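Local coordinates for ArtJ (Geobacillus stearothermophilus, PDB 2PVU), which binds arginine, lysine and histidine and probably hands them over to its cognate ATP-binding cassette transporter, Art(MP)2, at residues A[49-54]-A[175-180]; A[53-58]-A[259-264]; A[148-153]-A[192-197]. One frame throughout, in Å; residues are numbered along the deposited sequence.

Interaction 1. Residues A[49-54]-A[175-180]. With LYS (lysine), chain E.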
ATOM      1  N   ASP A  49      -2.437  -2.769   7.677  1.00 23.63           N
ATOM      2  CA  ASP A  49      -2.758  -4.138   7.198  1.00 22.93           C
ATOM      3  C   ASP A  49      -1.419  -4.787   6.981  1.00 21.93           C
ATOM      4  O   ASP A  49      -0.862  -4.647   5.879  1.00 23.44           O
ATOM      5  CB  ASP A  49      -3.562  -4.041   5.881  1.00 23.28           C
ATOM      6  CG  ASP A  49      -3.640  -5.365   5.122  1.00 25.57           C
ATOM      7  OD1 ASP A  49      -3.696  -6.415   5.827  1.00 23.95           O
ATOM      8  OD2 ASP A  49      -3.636  -5.347   3.865  1.00 24.01           O
ATOM      9  N   ALA A  50      -0.842  -5.447   8.019  1.00 21.98           N
ATOM     10  CA  ALA A  50       0.553  -5.897   7.847  1.00 22.84           C
ATOM     11  C   ALA A  50       0.598  -7.221   7.098  1.00 23.60           C
ATOM     12  O   ALA A  50       0.999  -8.237   7.672  1.00 23.63           O
ATOM     13  CB  ALA A  50       1.276  -6.047   9.173  1.00 22.62           C
ATOM     14  N   ALA A  51       0.235  -7.171   5.817  1.00 22.54           N
ATOM     15  CA  ALA A  51       0.310  -8.317   4.906  1.00 23.10           C
ATOM     16  C   ALA A  51       0.631  -7.789   3.520  1.00 23.06           C
ATOM     17  O   ALA A  51      -0.073  -8.122   2.519  1.00 23.89           O
ATOM     18  CB  ALA A  51      -1.045  -9.109   4.922  1.00 23.26           C
ATOM     19  N   PHE A  52       1.651  -6.915   3.436  1.00 22.84           N
ATOM     20  CA  PHE A  52       1.875  -6.090   2.209  1.00 23.53           C
ATOM     21  C   PHE A  52       3.373  -5.738   2.124  1.00 23.61           C
ATOM     22  O   PHE A  52       3.779  -4.553   2.063  1.00 23.37           O
ATOM     23  CB  PHE A  52       0.984  -4.834   2.267  1.00 24.26           C
ATOM     24  CG  PHE A  52       0.636  -4.245   0.923  1.00 21.91           C
ATOM     25  CD1 PHE A  52       1.035  -2.948   0.611  1.00 23.83           C
ATOM     26  CD2 PHE A  52      -0.092  -4.996  -0.030  1.00 24.51           C
ATOM     27  CE1 PHE A  52       0.698  -2.363  -0.637  1.00 24.96           C
ATOM     28  CE2 PHE A  52      -0.428  -4.439  -1.277  1.00 25.51           C
ATOM     29  CZ  PHE A  52      -0.029  -3.107  -1.578  1.00 24.73           C
ATOM     30  N   ALA A  53       4.194  -6.781   2.128  1.00 22.82           N
ATOM     31  CA  ALA A  53       5.646  -6.593   1.986  1.00 23.17           C
ATOM     32  C   ALA A  53       5.921  -5.921   0.637  1.00 23.06           C
ATOM     33  O   ALA A  53       5.342  -6.323  -0.373  1.00 23.72           O
ATOM     34  CB  ALA A  53       6.394  -7.930   2.077  1.00 22.62           C
ATOM     35  N   PRO A  54       6.859  -4.951   0.588  1.00 23.01           N
ATOM     36  CA  PRO A  54       7.817  -4.556   1.624  1.00 22.86           C
ATOM     37  C   PRO A  54       7.363  -3.406   2.537  1.00 23.30           C
ATOM     38  O   PRO A  54       8.151  -2.934   3.360  1.00 23.67           O
ATOM     39  CB  PRO A  54       8.995  -4.057   0.804  1.00 22.85           C
ATOM     40  CG  PRO A  54       8.345  -3.368  -0.369  1.00 22.40           C
ATOM     41  CD  PRO A  54       7.070  -4.199  -0.664  1.00 23.32           C
ATOM     42  N   PHE A 175     -10.126 -10.488  -2.188  1.00 24.63           N
ATOM     43  CA  PHE A 175      -9.591 -11.126  -0.978  1.00 23.87           C
ATOM     44  C   PHE A 175      -9.257 -10.098   0.100  1.00 23.10           C
ATOM     45  O   PHE A 175      -8.976  -8.949  -0.220  1.00 22.14           O
ATOM     46  CB  PHE A 175      -8.358 -11.953  -1.346  1.00 23.80           C
ATOM     47  CG  PHE A 175      -8.658 -12.943  -2.441  1.00 23.06           C
ATOM     48  CD1 PHE A 175      -9.375 -14.093  -2.165  1.00 26.62           C
ATOM     49  CD2 PHE A 175      -8.355 -12.643  -3.750  1.00 22.55           C
ATOM     50  CE1 PHE A 175      -9.682 -14.987  -3.183  1.00 27.11           C
ATOM     51  CE2 PHE A 175      -8.666 -13.520  -4.790  1.00 24.05           C
ATOM     52  CZ  PHE A 175      -9.358 -14.695  -4.484  1.00 26.39           C
ATOM     53  N   GLU A 176      -9.291 -10.506   1.367  1.00 21.74           N
ATOM     54  CA  GLU A 176      -9.087  -9.524   2.451  1.00 21.47           C
ATOM     55  C   GLU A 176      -7.630  -9.097   2.592  1.00 21.58           C
ATOM     56  O   GLU A 176      -7.366  -8.023   3.151  1.00 21.72           O
ATOM     57  CB  GLU A 176      -9.629 -10.087   3.797  1.00 22.04           C
ATOM     58  CG  GLU A 176      -9.483  -9.151   4.990  1.00 22.82           C
ATOM     59  CD  GLU A 176     -10.092  -7.782   4.774  1.00 28.40           C
ATOM     60  OE1 GLU A 176     -11.098  -7.631   4.013  1.00 27.32           O
ATOM     61  OE2 GLU A 176      -9.560  -6.850   5.419  1.00 27.00           O
ATOM     62  N   THR A 177      -6.699  -9.921   2.094  1.00 21.02           N
ATOM     63  CA  THR A 177      -5.268  -9.522   1.992  1.00 21.61           C
ATOM     64  C   THR A 177      -4.754  -9.734   0.580  1.00 22.42           C
ATOM     65  O   THR A 177      -5.240 -10.635  -0.150  1.00 22.08           O
ATOM     66  CB  THR A 177      -4.377 -10.296   2.952  1.00 20.93           C
ATOM     67  OG1 THR A 177      -4.418 -11.696   2.644  1.00 24.61           O
ATOM     68  CG2 THR A 177      -4.811 -10.094   4.410  1.00 22.26           C
ATOM     69  N   THR A 178      -3.731  -8.957   0.218  1.00 22.05           N
ATOM     70  CA  THR A 178      -2.994  -9.235  -1.027  1.00 22.99           C
ATOM     71  C   THR A 178      -2.272 -10.588  -0.934  1.00 22.46           C
ATOM     72  O   THR A 178      -2.099 -11.273  -1.954  1.00 21.85           O
ATOM     73  CB  THR A 178      -2.020  -8.082  -1.291  1.00 23.14           C
ATOM     74  OG1 THR A 178      -2.817  -6.925  -1.415  1.00 23.59           O
ATOM     75  CG2 THR A 178      -1.154  -8.289  -2.599  1.00 20.52           C
ATOM     76  N   VAL A 179      -1.871 -10.995   0.270  1.00 23.58           N
ATOM     77  CA  VAL A 179      -1.217 -12.290   0.454  1.00 23.98           C
ATOM     78  C   VAL A 179      -2.094 -13.423  -0.103  1.00 23.62           C
ATOM     79  O   VAL A 179      -1.627 -14.265  -0.875  1.00 22.47           O
ATOM     80  CB  VAL A 179      -0.905 -12.579   1.958  1.00 26.00           C
ATOM     81  CG1 VAL A 179      -0.536 -14.076   2.151  1.00 24.46           C
ATOM     82  CG2 VAL A 179       0.242 -11.685   2.440  1.00 27.48           C
ATOM     83  N   VAL A 180      -3.362 -13.436   0.294  1.00 23.80           N
ATOM     84  CA  VAL A 180      -4.327 -14.451  -0.195  1.00 24.01           C
ATOM     85  C   VAL A 180      -4.614 -14.356  -1.706  1.00 23.90           C
ATOM     86  O   VAL A 180      -4.735 -15.391  -2.376  1.00 22.64           O
ATOM     87  CB  VAL A 180      -5.615 -14.449   0.628  1.00 24.27           C
ATOM     88  CG1 VAL A 180      -6.695 -15.345  -0.032  1.00 26.80           C
ATOM     89  CG2 VAL A 180      -5.318 -14.926   2.053  1.00 25.15           C
TER
HETATM   90  N   LYS E 301      -2.267   1.227  -2.924  1.00 18.22           N
HETATM   91  CA  LYS E 301      -3.503   0.410  -3.166  1.00 18.47           C
HETATM   92  C   LYS E 301      -4.704   1.101  -2.507  1.00 18.55           C
HETATM   93  O   LYS E 301      -5.837   0.680  -2.690  1.00 18.43           O
HETATM   94  CB  LYS E 301      -3.339  -0.985  -2.574  1.00 17.63           C
HETATM   95  CG  LYS E 301      -3.062  -0.939  -1.051  1.00 18.32           C
HETATM   96  CD  LYS E 301      -3.387  -2.289  -0.377  1.00 16.58           C
HETATM   97  CE  LYS E 301      -2.639  -2.391   0.944  1.00 21.26           C
HETATM   98  NZ  LYS E 301      -3.093  -3.646   1.749  1.00 22.20           N
HETATM   99  OXT LYS E 301      -4.550   2.091  -1.757  1.00 18.05           O
HETATM  100  O   HOH W   1      -2.547  -7.156   2.081  1.00 19.93           O
HETATM  101  O   HOH W   2      -6.246  -7.232   5.701  1.00 19.97           O

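Interaction 2. Residues A[53-58]-A[259-264]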
ATOM      1  N   ALA A  53       4.194  -6.781   2.128  1.00 22.82           N
ATOM      2  CA  ALA A  53       5.646  -6.593   1.986  1.00 23.17           C
ATOM      3  C   ALA A  53       5.921  -5.921   0.637  1.00 23.06           C
ATOM      4  O   ALA A  53       5.342  -6.323  -0.373  1.00 23.72           O
ATOM      5  CB  ALA A  53       6.394  -7.930   2.077  1.00 22.62           C
ATOM      6  N   PRO A  54       6.859  -4.951   0.588  1.00 23.01           N
ATOM      7  CA  PRO A  54       7.817  -4.556   1.624  1.00 22.86           C
ATOM      8  C   PRO A  54       7.363  -3.406   2.537  1.00 23.30           C
ATOM      9  O   PRO A  54       8.151  -2.934   3.360  1.00 23.67           O
ATOM     10  CB  PRO A  54       8.995  -4.057   0.804  1.00 22.85           C
ATOM     11  CG  PRO A  54       8.345  -3.368  -0.369  1.00 22.40           C
ATOM     12  CD  PRO A  54       7.070  -4.199  -0.664  1.00 23.32           C
ATOM     13  N   PHE A  55       6.124  -2.959   2.392  1.00 21.21           N
ATOM     14  CA  PHE A  55       5.650  -1.777   3.146  1.00 21.85           C
ATOM     15  C   PHE A  55       5.330  -2.087   4.602  1.00 21.90           C
ATOM     16  O   PHE A  55       5.776  -1.378   5.525  1.00 21.68           O
ATOM     17  CB  PHE A  55       4.454  -1.151   2.400  1.00 20.37           C
ATOM     18  CG  PHE A  55       4.853  -0.642   1.038  1.00 24.01           C
ATOM     19  CD1 PHE A  55       5.582   0.542   0.930  1.00 22.91           C
ATOM     20  CD2 PHE A  55       4.568  -1.383  -0.110  1.00 22.67           C
ATOM     21  CE1 PHE A  55       6.060   1.017  -0.334  1.00 21.52           C
ATOM     22  CE2 PHE A  55       4.974  -0.914  -1.385  1.00 21.06           C
ATOM     23  CZ  PHE A  55       5.753   0.279  -1.486  1.00 23.62           C
ATOM     24  N   GLU A  56       4.614  -3.183   4.826  1.00 23.35           N
ATOM     25  CA  GLU A  56       4.379  -3.656   6.184  1.00 22.29           C
ATOM     26  C   GLU A  56       4.047  -5.126   6.115  1.00 23.26           C
ATOM     27  O   GLU A  56       3.244  -5.551   5.302  1.00 22.41           O
ATOM     28  CB  GLU A  56       3.234  -2.918   6.856  1.00 23.07           C
ATOM     29  CG  GLU A  56       1.929  -2.777   6.023  1.00 21.48           C
ATOM     30  CD  GLU A  56       1.940  -1.569   5.087  1.00 23.48           C
ATOM     31  OE1 GLU A  56       2.447  -0.502   5.510  1.00 22.47           O
ATOM     32  OE2 GLU A  56       1.402  -1.649   3.948  1.00 22.96           O
ATOM     33  N   TYR A  57       4.685  -5.896   6.971  1.00 23.44           N
ATOM     34  CA  TYR A  57       4.428  -7.344   7.001  1.00 23.81           C
ATOM     35  C   TYR A  57       4.891  -7.837   8.352  1.00 25.48           C
ATOM     36  O   TYR A  57       5.428  -7.052   9.139  1.00 24.14           O
ATOM     37  CB  TYR A  57       5.120  -8.056   5.835  1.00 23.93           C
ATOM     38  CG  TYR A  57       6.622  -7.885   5.752  1.00 22.02           C
ATOM     39  CD1 TYR A  57       7.481  -8.925   6.158  1.00 24.04           C
ATOM     40  CD2 TYR A  57       7.197  -6.713   5.225  1.00 22.86           C
ATOM     41  CE1 TYR A  57       8.860  -8.799   6.057  1.00 26.70           C
ATOM     42  CE2 TYR A  57       8.581  -6.570   5.112  1.00 25.37           C
ATOM     43  CZ  TYR A  57       9.407  -7.613   5.533  1.00 25.16           C
ATOM     44  OH  TYR A  57      10.774  -7.503   5.431  1.00 28.18           O
ATOM     45  N   MET A  58       4.617  -9.104   8.665  1.00 26.50           N
ATOM     46  CA  MET A  58       5.016  -9.662   9.959  1.00 28.94           C
ATOM     47  C   MET A  58       6.307 -10.425   9.796  1.00 29.84           C
ATOM     48  O   MET A  58       6.486 -11.159   8.838  1.00 30.82           O
ATOM     49  CB  MET A  58       3.934 -10.602  10.522  1.00 29.28           C
ATOM     50  CG  MET A  58       2.582  -9.947  10.835  1.00 32.17           C
ATOM     51  SD  MET A  58       2.698  -8.691  12.141  1.00 37.11           S
ATOM     52  CE  MET A  58       1.007  -8.217  12.268  1.00 33.10           C
ATOM     53  N   LYS A 259      17.416   1.300   2.331  1.00 27.58           N
ATOM     54  CA  LYS A 259      17.297   0.072   3.129  1.00 27.63           C
ATOM     55  C   LYS A 259      16.388  -0.920   2.425  1.00 26.99           C
ATOM     56  O   LYS A 259      16.765  -2.070   2.212  1.00 26.66           O
ATOM     57  CB  LYS A 259      16.756   0.382   4.533  1.00 27.22           C
ATOM     58  CG  LYS A 259      16.751  -0.815   5.477  1.00 28.89           C
ATOM     59  CD  LYS A 259      16.103  -0.436   6.811  1.00 28.99           C
ATOM     60  CE  LYS A 259      15.918  -1.669   7.675  1.00 31.33           C
ATOM     61  NZ  LYS A 259      15.017  -1.384   8.836  1.00 29.38           N
ATOM     62  N   TRP A 260      15.215  -0.458   2.009  1.00 25.74           N
ATOM     63  CA  TRP A 260      14.174  -1.350   1.532  1.00 26.15           C
ATOM     64  C   TRP A 260      14.241  -1.663   0.041  1.00 27.55           C
ATOM     65  O   TRP A 260      13.810  -2.738  -0.387  1.00 28.77           O
ATOM     66  CB  TRP A 260      12.794  -0.823   1.959  1.00 25.64           C
ATOM     67  CG  TRP A 260      12.650  -0.979   3.458  1.00 24.05           C
ATOM     68  CD1 TRP A 260      12.877  -0.027   4.414  1.00 24.57           C
ATOM     69  CD2 TRP A 260      12.312  -2.182   4.164  1.00 24.81           C
ATOM     70  NE1 TRP A 260      12.696  -0.563   5.674  1.00 23.66           N
ATOM     71  CE2 TRP A 260      12.346  -1.881   5.548  1.00 24.56           C
ATOM     72  CE3 TRP A 260      11.969  -3.490   3.760  1.00 25.76           C
ATOM     73  CZ2 TRP A 260      12.041  -2.842   6.546  1.00 25.63           C
ATOM     74  CZ3 TRP A 260      11.684  -4.457   4.764  1.00 24.99           C
ATOM     75  CH2 TRP A 260      11.713  -4.121   6.130  1.00 23.83           C
ATOM     76  N   PHE A 261      14.808  -0.751  -0.743  1.00 27.54           N
ATOM     77  CA  PHE A 261      14.774  -0.877  -2.196  1.00 27.12           C
ATOM     78  C   PHE A 261      16.129  -0.936  -2.871  1.00 27.40           C
ATOM     79  O   PHE A 261      16.202  -1.237  -4.055  1.00 27.59           O
ATOM     80  CB  PHE A 261      13.910   0.240  -2.782  1.00 27.81           C
ATOM     81  CG  PHE A 261      12.514   0.197  -2.287  1.00 27.53           C
ATOM     82  CD1 PHE A 261      11.644  -0.789  -2.737  1.00 29.03           C
ATOM     83  CD2 PHE A 261      12.069   1.091  -1.302  1.00 28.70           C
ATOM     84  CE1 PHE A 261      10.353  -0.874  -2.249  1.00 30.29           C
ATOM     85  CE2 PHE A 261      10.758   1.018  -0.816  1.00 30.14           C
ATOM     86  CZ  PHE A 261       9.897   0.042  -1.295  1.00 30.17           C
ATOM     87  N   GLY A 262      17.187  -0.644  -2.122  1.00 27.09           N
ATOM     88  CA  GLY A 262      18.556  -0.799  -2.586  1.00 27.32           C
ATOM     89  C   GLY A 262      19.003   0.187  -3.642  1.00 27.86           C
ATOM     90  O   GLY A 262      19.979  -0.041  -4.329  1.00 27.67           O
ATOM     91  N   LYS A 263      18.274   1.282  -3.790  1.00 27.59           N
ATOM     92  CA  LYS A 263      18.597   2.309  -4.780  1.00 27.68           C
ATOM     93  C   LYS A 263      18.130   3.648  -4.225  1.00 27.30           C
ATOM     94  O   LYS A 263      17.407   3.671  -3.237  1.00 25.81           O
ATOM     95  CB  LYS A 263      17.895   2.009  -6.110  1.00 28.32           C
ATOM     96  CG  LYS A 263      16.358   1.966  -6.036  1.00 30.18           C
ATOM     97  CD  LYS A 263      15.824   1.510  -7.368  1.00 32.05           C
ATOM     98  CE  LYS A 263      14.312   1.539  -7.387  1.00 36.58           C
ATOM     99  NZ  LYS A 263      13.860   0.671  -8.531  1.00 38.24           N
ATOM    100  N   GLU A 264      18.565   4.747  -4.850  1.00 27.42           N
ATOM    101  CA  GLU A 264      18.116   6.100  -4.469  1.00 26.91           C
ATOM    102  C   GLU A 264      16.679   6.385  -4.912  1.00 25.82           C
ATOM    103  O   GLU A 264      16.258   5.942  -5.982  1.00 25.68           O
ATOM    104  CB  GLU A 264      19.055   7.164  -5.055  1.00 28.02           C
ATOM    105  CG  GLU A 264      20.524   6.952  -4.726  1.00 32.60           C
ATOM    106  CD  GLU A 264      20.899   7.321  -3.289  1.00 38.31           C
ATOM    107  OE1 GLU A 264      20.139   8.049  -2.609  1.00 39.28           O
ATOM    108  OE2 GLU A 264      21.984   6.882  -2.842  1.00 41.50           O
TER

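Interaction 3. Residues A[148-153]-A[192-197]. With LYS (lysine), chain E.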
ATOM      1  N   LYS A 148     -10.745 -13.291 -18.376  1.00 25.71           N
ATOM      2  CA  LYS A 148      -9.953 -14.075 -17.424  1.00 26.80           C
ATOM      3  C   LYS A 148     -10.316 -13.732 -15.983  1.00 25.44           C
ATOM      4  O   LYS A 148     -10.902 -12.690 -15.712  1.00 25.90           O
ATOM      5  CB  LYS A 148      -8.456 -13.824 -17.632  1.00 26.09           C
ATOM      6  CG  LYS A 148      -7.938 -14.230 -19.027  1.00 27.10           C
ATOM      7  CD  LYS A 148      -6.396 -14.145 -19.076  1.00 29.06           C
ATOM      8  CE  LYS A 148      -5.834 -14.378 -20.493  1.00 31.33           C
ATOM      9  NZ  LYS A 148      -5.980 -15.817 -20.819  1.00 35.76           N
ATOM     10  N   THR A 149      -9.937 -14.590 -15.047  1.00 25.01           N
ATOM     11  CA  THR A 149     -10.282 -14.333 -13.648  1.00 24.65           C
ATOM     12  C   THR A 149      -9.144 -13.564 -13.017  1.00 24.26           C
ATOM     13  O   THR A 149      -7.981 -13.932 -13.189  1.00 24.34           O
ATOM     14  CB  THR A 149     -10.508 -15.624 -12.906  1.00 26.30           C
ATOM     15  OG1 THR A 149      -9.349 -16.440 -13.092  1.00 32.14           O
ATOM     16  CG2 THR A 149     -11.677 -16.372 -13.534  1.00 22.60           C
ATOM     17  N   ILE A 150      -9.477 -12.484 -12.303  1.00 22.44           N
ATOM     18  CA  ILE A 150      -8.469 -11.579 -11.759  1.00 22.07           C
ATOM     19  C   ILE A 150      -8.612 -11.555 -10.231  1.00 20.86           C
ATOM     20  O   ILE A 150      -9.684 -11.316  -9.714  1.00 21.35           O
ATOM     21  CB  ILE A 150      -8.634 -10.126 -12.316  1.00 22.56           C
ATOM     22  CG1 ILE A 150      -8.569 -10.124 -13.851  1.00 25.54           C
ATOM     23  CG2 ILE A 150      -7.537  -9.197 -11.808  1.00 23.49           C
ATOM     24  CD1 ILE A 150      -9.119  -8.861 -14.447  1.00 27.96           C
ATOM     25  N   GLY A 151      -7.519 -11.768  -9.511  1.00 19.55           N
ATOM     26  CA  GLY A 151      -7.572 -11.637  -8.083  1.00 18.83           C
ATOM     27  C   GLY A 151      -7.081 -10.257  -7.647  1.00 20.07           C
ATOM     28  O   GLY A 151      -6.099  -9.738  -8.188  1.00 19.43           O
ATOM     29  N   VAL A 152      -7.768  -9.675  -6.658  1.00 20.32           N
ATOM     30  CA  VAL A 152      -7.385  -8.372  -6.101  1.00 20.70           C
ATOM     31  C   VAL A 152      -7.650  -8.380  -4.611  1.00 21.59           C
ATOM     32  O   VAL A 152      -8.444  -9.195  -4.108  1.00 21.58           O
ATOM     33  CB  VAL A 152      -8.212  -7.205  -6.708  1.00 20.20           C
ATOM     34  CG1 VAL A 152      -7.846  -6.980  -8.190  1.00 21.96           C
ATOM     35  CG2 VAL A 152      -9.732  -7.450  -6.517  1.00 19.46           C
ATOM     36  N   GLN A 153      -7.023  -7.445  -3.908  1.00 21.31           N
ATOM     37  CA  GLN A 153      -7.422  -7.201  -2.537  1.00 21.98           C
ATOM     38  C   GLN A 153      -8.676  -6.315  -2.534  1.00 21.46           C
ATOM     39  O   GLN A 153      -8.797  -5.367  -3.348  1.00 21.33           O
ATOM     40  CB  GLN A 153      -6.295  -6.608  -1.704  1.00 21.82           C
ATOM     41  CG  GLN A 153      -6.722  -6.326  -0.248  1.00 20.87           C
ATOM     42  CD  GLN A 153      -5.565  -5.862   0.622  1.00 24.22           C
ATOM     43  OE1 GLN A 153      -4.541  -5.388   0.118  1.00 25.13           O
ATOM     44  NE2 GLN A 153      -5.736  -5.972   1.927  1.00 23.01           N
ATOM     45  N   ALA A 192      -4.570 -14.113 -12.890  1.00 21.54           N
ATOM     46  CA  ALA A 192      -3.724 -12.937 -12.746  1.00 20.57           C
ATOM     47  C   ALA A 192      -4.146 -12.223 -11.478  1.00 19.92           C
ATOM     48  O   ALA A 192      -5.309 -12.347 -11.035  1.00 20.45           O
ATOM     49  CB  ALA A 192      -3.930 -11.995 -13.943  1.00 20.37           C
ATOM     50  N   VAL A 193      -3.206 -11.452 -10.924  1.00 20.00           N
ATOM     51  CA  VAL A 193      -3.469 -10.566  -9.770  1.00 19.45           C
ATOM     52  C   VAL A 193      -3.081  -9.142 -10.176  1.00 20.13           C
ATOM     53  O   VAL A 193      -2.048  -8.924 -10.887  1.00 20.60           O
ATOM     54  CB  VAL A 193      -2.679 -11.052  -8.516  1.00 19.66           C
ATOM     55  CG1 VAL A 193      -2.630  -9.928  -7.385  1.00 21.63           C
ATOM     56  CG2 VAL A 193      -3.337 -12.331  -7.958  1.00 18.74           C
ATOM     57  N   ILE A 194      -3.903  -8.164  -9.799  1.00 20.84           N
ATOM     58  CA  ILE A 194      -3.495  -6.766 -10.016  1.00 20.80           C
ATOM     59  C   ILE A 194      -3.183  -6.215  -8.633  1.00 21.51           C
ATOM     60  O   ILE A 194      -4.035  -6.237  -7.724  1.00 20.83           O
ATOM     61  CB  ILE A 194      -4.557  -5.931 -10.740  1.00 20.85           C
ATOM     62  CG1 ILE A 194      -4.804  -6.510 -12.153  1.00 19.11           C
ATOM     63  CG2 ILE A 194      -4.111  -4.445 -10.846  1.00 19.06           C
ATOM     64  CD1 ILE A 194      -5.982  -5.846 -12.901  1.00 22.18           C
ATOM     65  N   THR A 195      -1.950  -5.763  -8.478  1.00 21.14           N
ATOM     66  CA  THR A 195      -1.494  -5.175  -7.206  1.00 22.31           C
ATOM     67  C   THR A 195      -0.404  -4.132  -7.446  1.00 22.97           C
ATOM     68  O   THR A 195      -0.054  -3.867  -8.578  1.00 21.87           O
ATOM     69  CB  THR A 195      -1.046  -6.258  -6.190  1.00 23.96           C
ATOM     70  OG1 THR A 195      -0.924  -5.662  -4.877  1.00 24.07           O
ATOM     71  CG2 THR A 195       0.270  -6.921  -6.623  1.00 23.39           C
ATOM     72  N   ASP A 196       0.167  -3.605  -6.358  1.00 22.42           N
ATOM     73  CA  ASP A 196       1.101  -2.473  -6.456  1.00 22.87           C
ATOM     74  C   ASP A 196       2.458  -2.943  -6.921  1.00 21.73           C
ATOM     75  O   ASP A 196       2.900  -4.039  -6.541  1.00 21.74           O
ATOM     76  CB  ASP A 196       1.215  -1.771  -5.091  1.00 22.03           C
ATOM     77  CG  ASP A 196      -0.067  -1.046  -4.677  1.00 26.96           C
ATOM     78  OD1 ASP A 196      -1.152  -1.538  -4.997  1.00 25.35           O
ATOM     79  OD2 ASP A 196      -0.011   0.007  -3.996  1.00 26.62           O
ATOM     80  N   ASN A 197       3.131  -2.088  -7.703  1.00 21.67           N
ATOM     81  CA  ASN A 197       4.382  -2.460  -8.345  1.00 22.10           C
ATOM     82  C   ASN A 197       5.452  -2.976  -7.377  1.00 22.38           C
ATOM     83  O   ASN A 197       6.092  -3.973  -7.694  1.00 23.04           O
ATOM     84  CB  ASN A 197       4.952  -1.326  -9.226  1.00 21.91           C
ATOM     85  CG  ASN A 197       5.336  -0.103  -8.412  1.00 25.21           C
ATOM     86  OD1 ASN A 197       4.497   0.511  -7.772  1.00 23.48           O
ATOM     87  ND2 ASN A 197       6.614   0.229  -8.415  1.00 30.12           N
TER
HETATM   88  N   LYS E 301      -2.267   1.227  -2.924  1.00 18.22           N
HETATM   89  CA  LYS E 301      -3.503   0.410  -3.166  1.00 18.47           C
HETATM   90  C   LYS E 301      -4.704   1.101  -2.507  1.00 18.55           C
HETATM   91  O   LYS E 301      -5.837   0.680  -2.690  1.00 18.43           O
HETATM   92  CB  LYS E 301      -3.339  -0.985  -2.574  1.00 17.63           C
HETATM   93  CG  LYS E 301      -3.062  -0.939  -1.051  1.00 18.32           C
HETATM   94  CD  LYS E 301      -3.387  -2.289  -0.377  1.00 16.58           C
HETATM   95  CE  LYS E 301      -2.639  -2.391   0.944  1.00 21.26           C
HETATM   96  NZ  LYS E 301      -3.093  -3.646   1.749  1.00 22.20           N
HETATM   97  OXT LYS E 301      -4.550   2.091  -1.757  1.00 18.05           O
HETATM   98  O   HOH W   3      -5.206  -5.555  -5.343  1.00 18.78           O

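Interaction 1. Residues A[49-54]-A[175-180]
F52 and T178 meet across the ligand cleft of a two-lobed solute-binding protein, where the loop after strand 44-48 faces the first turn of helix 178-186. The phenyl ring turns its rim to the threonine: T178 CB lies in the ring plane, and T178 OG1 stands 3.5 Å from F52 CE2. That hydroxyl finds its polar partner in Q153. One flat face of F52 is given to the bound lysine, whose CE sits 3.5 Å above the plane, over the ring centre; a first torsion that sets CG opposite the backbone N (chi1 -154°) carries the ring to this place.

D49 runs at about a right angle to T177, its OD1 coming to 4.1 Å from T177 CG2. The other carboxylate oxygen, D49 OD2, is 2.8 Å from NZ of the lysine; it accepts a hydrogen bond from Q153, so the acid is steadied on the ligand side by a neighbouring pocket residue. A51 turns its methyl toward T177 CG2 and V179 CG2, the latter at 3.8 Å from A51 CB. T177 is the N-cap of the helix, its OG1 accepting from V180 N at 3.1 Å and 165°, which leaves its methyl to face A51. No direct hydrogen bond joins the segments; a water close to D49 OD2 and A51 O accepts T178 N at 2.8 Å.

Interaction 2. Residues A[53-58]-A[259-264]
P54 and F261 make the tightest apolar approach of this contact, P54 CG lying 3.7 Å from F261 CE1, with the proline and phenylalanine side chains running at about a right angle. A cis peptide bond precedes P54. The same CG sits over one face of the F55 ring, toward its rim, so that this one carbon meets both phenylalanines. F55 in turn reaches F261 from a backbone position whose CB points away: its CE1 comes to the edge of the F261 ring, 4.1 Å from F261 CZ.

W260 takes part through its six-membered ring. On one face it receives a backbone oxygen, P54 O, 3.8 Å above the indole plane and displaced toward the rim. At its edge it meets Y57, and here the two aromatic groups arrive from opposite directions, rim against rim rather than stacked: Y57 OH lies in the indole plane, W260 CZ3 lies in the phenol plane, and the two atoms are 3.2 Å apart. The Y57 ring gets there with CG lodged between the backbone N and the carbonyl carbon (chi1 58°).

No hydrogen bond crosses between the segments; the indole N-H of W260 is spent on D69. F55 also meets F125 and Y226 edge-to-face, and F261 meets F125. The whole is an aromatic cluster in which the end of helix 252-261 closes on residues 53-58, the loop and the start of strand 57-59, as suits the family 3 solute-binding fold, whose chain returns to its first lobe near the C-terminus.

Interaction 3. Residues A[148-153]-A[192-197]
I194 and I150 pack side by side on neighbouring parallel strands, 192-196 and 150-153, their side chains meeting at a slant. Starting at the backbone end of I194, CB lies 4.3 Å from V152 CG1. The next atom, CG1, anti to the carbonyl carbon (chi1 -63°), is thereby directed at I150 CG2, 3.8 Å away. At the tip, I194 CD1 touches I150 CG2 at 3.9 Å.

Beneath this apolar layer the backbones are laced together. G151 N donates to A192 O at 2.7 Å and a nearly straight 169°, and G151 O accepts I194 N at 3.1 Å. Further along the strands diverge, and a water takes over, accepting from Q153 N and donating to I194 O.

Both strands deliver a polar residue to the lysine: Q153 OE1 accepts its NZ at 2.8 Å, and D196 OD2 accepts its N, also at 2.8 Å. D196 is itself held by Y226 and Q129. With alanine in place of D196, the ligand's amino group is likely to be left without this acidic mate, and the Y226 hydroxyl without one of its hydrogen-bond partners. The chemistry thus implies recognition of both amino groups of the ligand.

In the fold
Interactions 1 and 3 both contribute to one pocket: their centres lie 12 Å apart, both touch the bound lysine, and they are stitched together by the backbone hydrogen bond from F175 N to V152 O (2.9 Å) and by Q153, whose amide NE2 also reaches E176 O. Interaction 2 shares A53 and P54 with interaction 1, its centre 14 Å away, and so continues the same loop from the ligand toward helix 252-261. It stands back from the site, the F55 side chain being about 7 Å from the lysine. Interactions 2 and 3 do not touch: their centres are 21 Å apart, their nearest atoms about 5 Å.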